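Local coordinates for protein phenylalanine--tRNA ligase beta subunit (Bacteroides fragilis, PDB 3IG2) that forms the core catalytic-like domain of the beta subunit of a tetrameric, magnesium-dependent enzyme that uses ATP to attach phenylalanine to its tRNA, at residues 86-91 against 116-121. Numbering follows the deposited sequence.
Sequences FFEFGN and GLWVTG
The indole of Trp-118 lies along the neighbouring strand, its six-membered ring reaching from Phe-86 to Glu-88 across an antiparallel pair in the mixed sheet of this class II synthetase-like domain. Its CG sits beside the backbone N and anti to the carbonyl carbon (chi1 -63°), which turns the benzo edge to the 86-91 strand and leaves the backbone of Gly-116, a residue without a side chain, on one side of the ring plane near the CZ3-CH2 rim. CE3 meets Phe-86 CB at 4.0 Å, and CZ3 approaches Glu-88 CB at 3.8 Å, with Glu-88 N near the ring plane at its edge. The extended Glu-88 chain passes the ring, its carboxylate turned 41° from the indole, and carries OE2 to a salt bridge with Arg-62 and a hydrogen bond from Asn-27 N.

On the other face, Phe-87 CB rests on Leu-117 CD2 at 3.7 Å, while both side chains pack on Leu-17 of helix 6-19; on the Trp-118 face, Ile-73 of helix 66-75 touches Phe-86 and Trp-118. Four backbone hydrogen bonds join the strands, two in each of the hydrogen-bonded pairs Phe-86/Trp-118 and Glu-88/Gly-116. Between them lies the non-hydrogen-bonded pair Phe-87/Leu-117, where Phe-87 CA makes a CA-H...O contact of 3.1 Å to Gly-116 O.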
loop_
_atom_site.group_PDB
_atom_site.type_symbol
_atom_site.label_atom_id
_atom_site.label_comp_id
_atom_site.label_asym_id
_atom_site.label_seq_id
_atom_site.Cartn_x
_atom_site.Cartn_y
_atom_site.Cartn_z
ATOM N N PHE B 86 17.696 -1.090 3.434
ATOM C CA PHE B 86 18.196 -1.474 4.729
ATOM C C PHE B 86 18.384 -0.272 5.649
ATOM O O PHE B 86 18.654 0.838 5.193
ATOM C CB PHE B 86 19.570 -2.132 4.578
ATOM C CG PHE B 86 19.551 -3.461 3.884
ATOM C CD1 PHE B 86 18.489 -4.349 4.045
ATOM C CD2 PHE B 86 20.624 -3.846 3.097
ATOM C CE1 PHE B 86 18.496 -5.605 3.403
ATOM C CE2 PHE B 86 20.651 -5.095 2.465
ATOM C CZ PHE B 86 19.579 -5.970 2.611
ATOM N N PHE B 87 18.257 -0.508 6.949
ATOM C CA PHE B 87 18.653 0.492 7.914
ATOM C C PHE B 87 19.341 -0.156 9.101
ATOM O O PHE B 87 19.100 -1.328 9.406
ATOM C CB PHE B 87 17.474 1.388 8.350
ATOM C CG PHE B 87 16.465 0.715 9.232
ATOM C CD1 PHE B 87 16.560 0.810 10.612
ATOM C CD2 PHE B 87 15.376 0.028 8.677
ATOM C CE1 PHE B 87 15.621 0.201 11.438
ATOM C CE2 PHE B 87 14.434 -0.599 9.495
ATOM C CZ PHE B 87 14.549 -0.515 10.882
ATOM N N GLU B 88 20.200 0.613 9.768
ATOM C CA GLU B 88 20.900 0.098 10.919
ATOM C C GLU B 88 21.100 1.212 11.912
ATOM O O GLU B 88 21.498 2.298 11.531
ATOM C CB GLU B 88 22.237 -0.526 10.509
ATOM C CG GLU B 88 23.098 -0.961 11.709
ATOM C CD GLU B 88 24.349 -1.703 11.287
ATOM O OE1 GLU B 88 24.673 -1.653 10.067
ATOM O OE2 GLU B 88 24.994 -2.341 12.170
ATOM N N PHE B 89 20.764 0.941 13.177
ATOM C CA PHE B 89 21.203 1.774 14.285
ATOM C C PHE B 89 22.462 1.166 14.894
ATOM O O PHE B 89 22.510 -0.036 15.160
ATOM C CB PHE B 89 20.151 1.822 15.368
ATOM C CG PHE B 89 18.951 2.624 15.015
ATOM C CD1 PHE B 89 18.900 3.960 15.311
ATOM C CD2 PHE B 89 17.855 2.023 14.423
ATOM C CE1 PHE B 89 17.802 4.724 14.989
ATOM C CE2 PHE B 89 16.719 2.771 14.098
ATOM C CZ PHE B 89 16.699 4.143 14.386
ATOM N N GLY B 90 23.477 1.987 15.125
ATOM C CA GLY B 90 24.688 1.465 15.735
ATOM C C GLY B 90 25.664 2.531 16.180
ATOM O O GLY B 90 25.623 3.670 15.701
ATOM N N ASN B 91 26.531 2.159 17.114
ATOM C CA ASN B 91 27.629 3.027 17.507
ATOM C C ASN B 91 28.765 2.952 16.511
ATOM O O ASN B 91 29.035 1.868 15.963
ATOM C CB ASN B 91 28.178 2.621 18.866
ATOM C CG ASN B 91 27.207 2.937 20.021
ATOM O OD1 ASN B 91 26.880 2.059 20.793
ATOM N ND2 ASN B 91 26.766 4.178 20.125
ATOM N N GLY B 116 22.032 4.467 9.857
ATOM C CA GLY B 116 22.345 4.422 8.430
ATOM C C GLY B 116 21.172 3.881 7.626
ATOM O O GLY B 116 20.458 3.001 8.091
ATOM N N LEU B 117 20.990 4.405 6.421
ATOM C CA LEU B 117 20.033 3.891 5.455
ATOM C C LEU B 117 20.758 3.625 4.162
ATOM O O LEU B 117 21.556 4.447 3.727
ATOM C CB LEU B 117 18.968 4.941 5.084
ATOM C CG LEU B 117 18.250 5.752 6.153
ATOM C CD1 LEU B 117 17.199 6.666 5.472
ATOM C CD2 LEU B 117 17.628 4.851 7.164
ATOM N N TRP B 118 20.421 2.490 3.542
ATOM C CA TRP B 118 20.931 2.093 2.247
ATOM C C TRP B 118 19.783 1.722 1.343
ATOM O O TRP B 118 18.943 0.888 1.690
ATOM C CB TRP B 118 21.812 0.868 2.357
ATOM C CG TRP B 118 23.063 1.027 3.177
ATOM C CD1 TRP B 118 24.343 1.228 2.706
ATOM C CD2 TRP B 118 23.164 0.925 4.604
ATOM N NE1 TRP B 118 25.236 1.254 3.773
ATOM C CE2 TRP B 118 24.535 1.075 4.943
ATOM C CE3 TRP B 118 22.219 0.725 5.642
ATOM C CZ2 TRP B 118 24.985 1.044 6.266
ATOM C CZ3 TRP B 118 22.672 0.658 6.957
ATOM C CH2 TRP B 118 24.053 0.817 7.256
ATOM N N VAL B 119 19.763 2.299 0.152
ATOM C CA VAL B 119 18.723 1.919 -0.804
ATOM C C VAL B 119 19.402 1.595 -2.120
ATOM O O VAL B 119 20.120 2.434 -2.643
ATOM C CB VAL B 119 17.713 3.064 -1.060
ATOM C CG1 VAL B 119 16.734 2.677 -2.243
ATOM C CG2 VAL B 119 16.966 3.467 0.222
ATOM N N THR B 120 19.169 0.402 -2.674
ATOM C CA THR B 120 19.789 0.074 -3.965
ATOM C C THR B 120 18.940 0.570 -5.123
ATOM O O THR B 120 17.726 0.797 -4.988
ATOM C CB THR B 120 20.116 -1.449 -4.142
ATOM O OG1 THR B 120 18.901 -2.203 -4.146
ATOM C CG2 THR B 120 20.992 -1.940 -3.024
ATOM N N GLY B 121 19.592 0.783 -6.257
ATOM C CA GLY B 121 18.916 1.264 -7.438
ATOM C C GLY B 121 19.227 0.383 -8.621
ATOM O O GLY B 121 19.317 -0.840 -8.489
#